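Local atomic coordinates of adenylyl-sulfate kinase 1, chloroplastic (Arabidopsis thaliana, PDB entry 3UIE), a protein that catalyses the ATP-dependent phosphorylation of adenosine 5'-phosphosulfate to 3'-phosphoadenylyl sulfate, the activated sulfate of the plant cell. Residues 70-75 against 79-84. Residues are numbered along the deposited sequence; the frame is centred on the assembly and turned at random.
With ADX (adenosine-5'-phosphosulfate), chain D.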
ATOM      1  N   ARG A  70      -9.851  -9.066  -1.833  1.00 29.50           N
ATOM      2  CA  ARG A  70     -11.152  -9.670  -1.592  1.00 30.20           C
ATOM      3  C   ARG A  70     -11.572 -10.549  -2.765  1.00 33.52           C
ATOM      4  O   ARG A  70     -12.500 -11.356  -2.645  1.00 40.09           O
ATOM      5  CB  ARG A  70     -12.208  -8.586  -1.310  1.00 33.47           C
ATOM      6  CG  ARG A  70     -12.552  -7.698  -2.502  1.00 37.28           C
ATOM      7  CD  ARG A  70     -13.616  -6.651  -2.129  1.00 50.50           C
ATOM      8  NE  ARG A  70     -13.200  -5.829  -0.992  1.00 61.30           N
ATOM      9  CZ  ARG A  70     -13.991  -4.974  -0.348  1.00 72.89           C
ATOM     10  NH1 ARG A  70     -15.254  -4.823  -0.715  1.00 79.60           N
ATOM     11  NH2 ARG A  70     -13.524  -4.268   0.673  1.00 69.69           N
ATOM     12  N   ASP A  71     -10.900 -10.394  -3.902  1.00 30.25           N
ATOM     13  CA  ASP A  71     -11.247 -11.167  -5.093  1.00 35.29           C
ATOM     14  C   ASP A  71     -10.495 -12.497  -5.194  1.00 35.79           C
ATOM     15  O   ASP A  71     -10.730 -13.276  -6.119  1.00 37.83           O
ATOM     16  CB  ASP A  71     -10.988 -10.343  -6.351  1.00 37.89           C
ATOM     17  CG  ASP A  71      -9.547  -9.905  -6.463  1.00 35.86           C
ATOM     18  OD1 ASP A  71      -8.917  -9.694  -5.408  1.00 33.59           O
ATOM     19  OD2 ASP A  71      -9.038  -9.791  -7.598  1.00 39.67           O
ATOM     20  N   LEU A  72      -9.608 -12.773  -4.240  1.00 31.57           N
ATOM     21  CA  LEU A  72      -8.766 -13.971  -4.316  1.00 33.32           C
ATOM     22  C   LEU A  72      -9.272 -15.127  -3.468  1.00 33.53           C
ATOM     23  O   LEU A  72      -9.751 -14.929  -2.356  1.00 36.24           O
ATOM     24  CB  LEU A  72      -7.338 -13.633  -3.890  1.00 31.70           C
ATOM     25  CG  LEU A  72      -6.694 -12.573  -4.781  1.00 34.75           C
ATOM     26  CD1 LEU A  72      -5.247 -12.363  -4.368  1.00 29.91           C
ATOM     27  CD2 LEU A  72      -6.787 -13.009  -6.225  1.00 33.22           C
ATOM     28  N   SER A  73      -9.142 -16.336  -4.000  1.00 33.41           N
ATOM     29  CA  SER A  73      -9.495 -17.548  -3.272  1.00 30.44           C
ATOM     30  C   SER A  73      -8.236 -18.144  -2.635  1.00 33.86           C
ATOM     31  O   SER A  73      -7.237 -17.447  -2.440  1.00 34.54           O
ATOM     32  CB  SER A  73     -10.105 -18.566  -4.226  1.00 36.54           C
ATOM     33  OG  SER A  73      -9.107 -19.122  -5.076  1.00 37.22           O
ATOM     34  N   PHE A  74      -8.286 -19.435  -2.327  1.00 34.75           N
ATOM     35  CA  PHE A  74      -7.118 -20.127  -1.784  1.00 35.81           C
ATOM     36  C   PHE A  74      -6.564 -21.181  -2.732  1.00 40.18           C
ATOM     37  O   PHE A  74      -5.667 -21.937  -2.373  1.00 38.79           O
ATOM     38  CB  PHE A  74      -7.419 -20.718  -0.406  1.00 35.50           C
ATOM     39  CG  PHE A  74      -7.619 -19.678   0.657  1.00 38.38           C
ATOM     40  CD1 PHE A  74      -6.550 -19.227   1.412  1.00 40.42           C
ATOM     41  CD2 PHE A  74      -8.871 -19.139   0.888  1.00 38.93           C
ATOM     42  CE1 PHE A  74      -6.739 -18.257   2.386  1.00 36.70           C
ATOM     43  CE2 PHE A  74      -9.066 -18.177   1.862  1.00 37.07           C
ATOM     44  CZ  PHE A  74      -8.001 -17.735   2.607  1.00 31.91           C
ATOM     45  N   LYS A  75      -7.089 -21.220  -3.951  1.00 38.46           N
ATOM     46  CA  LYS A  75      -6.472 -22.035  -4.990  1.00 45.38           C
ATOM     47  C   LYS A  75      -5.016 -21.593  -5.115  1.00 39.57           C
ATOM     48  O   LYS A  75      -4.682 -20.461  -4.779  1.00 35.25           O
ATOM     49  CB  LYS A  75      -7.208 -21.851  -6.314  1.00 51.54           C
ATOM     50  CG  LYS A  75      -8.676 -22.230  -6.243  1.00 62.80           C
ATOM     51  CD  LYS A  75      -9.438 -21.708  -7.446  1.00 78.58           C
ATOM     52  CE  LYS A  75     -10.940 -21.755  -7.208  1.00 86.31           C
ATOM     53  NZ  LYS A  75     -11.690 -21.107  -8.321  1.00 91.98           N
ATOM     54  N   ARG A  79      -3.236 -17.928  -4.237  1.00 33.66           N
ATOM     55  CA  ARG A  79      -2.242 -17.723  -3.183  1.00 34.95           C
ATOM     56  C   ARG A  79      -1.025 -16.982  -3.744  1.00 29.42           C
ATOM     57  O   ARG A  79      -0.498 -16.067  -3.114  1.00 30.14           O
ATOM     58  CB  ARG A  79      -1.796 -19.049  -2.556  1.00 32.33           C
ATOM     59  CG  ARG A  79      -2.832 -19.718  -1.656  1.00 37.41           C
ATOM     60  CD  ARG A  79      -2.196 -20.878  -0.901  1.00 38.39           C
ATOM     61  NE  ARG A  79      -3.164 -21.831  -0.368  1.00 46.90           N
ATOM     62  CZ  ARG A  79      -3.439 -21.984   0.925  1.00 49.23           C
ATOM     63  NH1 ARG A  79      -2.829 -21.231   1.835  1.00 32.69           N
ATOM     64  NH2 ARG A  79      -4.330 -22.897   1.307  1.00 43.49           N
ATOM     65  N   ALA A  80      -0.578 -17.379  -4.932  1.00 34.11           N
ATOM     66  CA  ALA A  80       0.545 -16.709  -5.580  1.00 30.31           C
ATOM     67  C   ALA A  80       0.236 -15.226  -5.856  1.00 30.78           C
ATOM     68  O   ALA A  80       1.071 -14.345  -5.618  1.00 29.74           O
ATOM     69  CB  ALA A  80       0.929 -17.432  -6.869  1.00 34.64           C
ATOM     70  N   GLU A  81      -0.965 -14.946  -6.360  1.00 28.90           N
ATOM     71  CA  GLU A  81      -1.377 -13.569  -6.625  1.00 30.56           C
ATOM     72  C   GLU A  81      -1.516 -12.776  -5.323  1.00 30.26           C
ATOM     73  O   GLU A  81      -1.131 -11.612  -5.251  1.00 28.92           O
ATOM     74  CB  GLU A  81      -2.694 -13.538  -7.414  1.00 27.64           C
ATOM     75  CG  GLU A  81      -3.200 -12.138  -7.727  1.00 28.09           C
ATOM     76  CD  GLU A  81      -2.288 -11.360  -8.660  1.00 31.95           C
ATOM     77  OE1 GLU A  81      -1.251 -11.896  -9.121  1.00 34.35           O
ATOM     78  OE2 GLU A  81      -2.626 -10.193  -8.934  1.00 35.41           O
ATOM     79  N   ASN A  82      -2.059 -13.420  -4.296  1.00 27.55           N
ATOM     80  CA  ASN A  82      -2.168 -12.812  -2.976  1.00 27.24           C
ATOM     81  C   ASN A  82      -0.791 -12.351  -2.490  1.00 34.04           C
ATOM     82  O   ASN A  82      -0.612 -11.214  -2.073  1.00 27.83           O
ATOM     83  CB  ASN A  82      -2.757 -13.831  -1.993  1.00 27.11           C
ATOM     84  CG  ASN A  82      -2.956 -13.264  -0.603  1.00 28.65           C
ATOM     85  OD1 ASN A  82      -3.526 -12.184  -0.431  1.00 30.09           O
ATOM     86  ND2 ASN A  82      -2.493 -13.993   0.400  1.00 28.38           N
ATOM     87  N   ILE A  83       0.180 -13.259  -2.552  1.00 28.59           N
ATOM     88  CA  ILE A  83       1.546 -12.986  -2.110  1.00 23.88           C
ATOM     89  C   ILE A  83       2.168 -11.908  -2.987  1.00 22.60           C
ATOM     90  O   ILE A  83       2.829 -10.987  -2.499  1.00 24.54           O
ATOM     91  CB  ILE A  83       2.415 -14.277  -2.184  1.00 27.05           C
ATOM     92  CG1 ILE A  83       1.905 -15.323  -1.185  1.00 32.82           C
ATOM     93  CG2 ILE A  83       3.897 -13.951  -1.976  1.00 29.26           C
ATOM     94  CD1 ILE A  83       2.399 -16.765  -1.488  1.00 29.50           C
ATOM     95  N   ARG A  84       1.975 -12.038  -4.293  1.00 24.43           N
ATOM     96  CA  ARG A  84       2.542 -11.077  -5.223  1.00 28.19           C
ATOM     97  C   ARG A  84       2.066  -9.661  -4.906  1.00 28.42           C
ATOM     98  O   ARG A  84       2.873  -8.738  -4.820  1.00 24.49           O
ATOM     99  CB  ARG A  84       2.166 -11.418  -6.665  1.00 30.07           C
ATOM    100  CG  ARG A  84       2.802 -10.480  -7.671  1.00 29.95           C
ATOM    101  CD  ARG A  84       2.194 -10.614  -9.059  1.00 27.74           C
ATOM    102  NE  ARG A  84       0.868 -10.005  -9.172  1.00 25.57           N
ATOM    103  CZ  ARG A  84       0.644  -8.712  -9.409  1.00 31.61           C
ATOM    104  NH1 ARG A  84       1.660  -7.863  -9.540  1.00 27.28           N
ATOM    105  NH2 ARG A  84      -0.603  -8.261  -9.508  1.00 31.12           N
TER
HETATM  106  SB  ADX D 401      -1.840 -17.294   1.883  1.00 28.08           S
HETATM  107  O1B ADX D 401      -2.527 -16.821   0.714  1.00 30.55           O
HETATM  108  O2B ADX D 401      -1.451 -18.706   1.664  1.00 29.04           O
HETATM  109  O3B ADX D 401      -0.613 -16.515   2.144  1.00 24.99           O
HETATM  110  PA  ADX D 401      -3.179 -15.977   3.931  1.00 30.07           P
HETATM  111  O1A ADX D 401      -3.419 -14.800   3.023  1.00 28.19           O
HETATM  112  O2A ADX D 401      -2.210 -15.644   5.055  1.00 30.40           O
HETATM  113  O3A ADX D 401      -2.742 -17.262   3.092  1.00 29.78           O
HETATM  114  O5' ADX D 401      -4.577 -16.373   4.544  1.00 33.39           O
HETATM  115  C5' ADX D 401      -4.631 -17.260   5.621  1.00 39.89           C
HETATM  116  C4' ADX D 401      -5.805 -17.169   6.448  1.00 45.52           C
HETATM  117  O4' ADX D 401      -6.946 -17.546   5.686  1.00 37.95           O
HETATM  118  C3' ADX D 401      -5.677 -18.132   7.572  1.00 39.73           C
HETATM  119  O3' ADX D 401      -5.801 -17.434   8.771  1.00 43.11           O
HETATM  120  C2' ADX D 401      -6.790 -18.986   7.493  1.00 57.66           C
HETATM  121  O2' ADX D 401      -7.580 -18.668   8.590  1.00 75.93           O
HETATM  122  C1' ADX D 401      -7.573 -18.637   6.289  1.00 47.10           C
HETATM  123  N9  ADX D 401      -7.762 -19.762   5.414  1.00 37.71           N
HETATM  124  C8  ADX D 401      -8.924 -20.119   4.820  1.00 40.46           C
HETATM  125  N7  ADX D 401      -8.696 -21.171   4.014  1.00 37.13           N
HETATM  126  C5  ADX D 401      -7.385 -21.483   4.097  1.00 34.38           C
HETATM  127  C6  ADX D 401      -6.573 -22.470   3.504  1.00 45.99           C
HETATM  128  N6  ADX D 401      -7.140 -23.398   2.579  1.00 42.58           N
HETATM  129  N1  ADX D 401      -5.253 -22.532   3.811  1.00 51.12           N
HETATM  130  C2  ADX D 401      -4.715 -21.653   4.673  1.00 50.44           C
HETATM  131  N3  ADX D 401      -5.467 -20.692   5.258  1.00 43.39           N
HETATM  132  C4  ADX D 401      -6.787 -20.583   4.989  1.00 34.06           C
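Arg-79 and Phe-74 meet beside the adenine of adenosine-5'-phosphosulfate (APS). The Arg-79 chain is extended from CG to NE and runs past the loop carbonyl. Its NE gives a weak, bent hydrogen bond to Phe-74 O (3.2 Å, 130° at the hydrogen). NH1 donates to O2B of the APS sulfate at 2.9 Å. NH2 lies 2.7 Å from adenine N1, which sits at the guanidinium edge, and also makes a weak hydrogen bond to Gly-155 O. One guanidinium thus touches both the sulfate and the adenine. The Phe-74 ring lies against the adenine, with APS N7 3.5 Å above the ring centre. Its CZ reaches the ribose O4' at 3.3 Å, and Arg-65 makes a cation-pi contact with the ring. Without the ring, as with an alanine here, the adenine would probably lose the aromatic face it lies on and be freer to shift away from Arg-79. With chi1 at -178°, the Asn-82 amide extends away from the backbone N and brings ND2 to the substrate, where it donates to sulfate O1B (2.8 Å) and, weakly, to phosphate O1A. Its OD1 accepts from Asn-69 ND2, which helps fix the amide with its nitrogen toward the substrate. Leu-72 CD1 packs on the helix backbone, 3.4 Å from Asn-82 N, and against Glu-81 CG. The Glu-81 carboxylate is gripped side-on by Arg-84 NE and NH2 and also pairs with Arg-85. In the loop, Ser-73 OG accepts from Lys-75 N (3.1 Å), an ST turn, while Ser-73 N donates to Asp-78 OD2. Lys-75 is the N-cap residue of helix 76-95, and its O accepts from Arg-79 N in the first turn. Loop and helix start together form part of the APS pocket in this P-loop kinase fold.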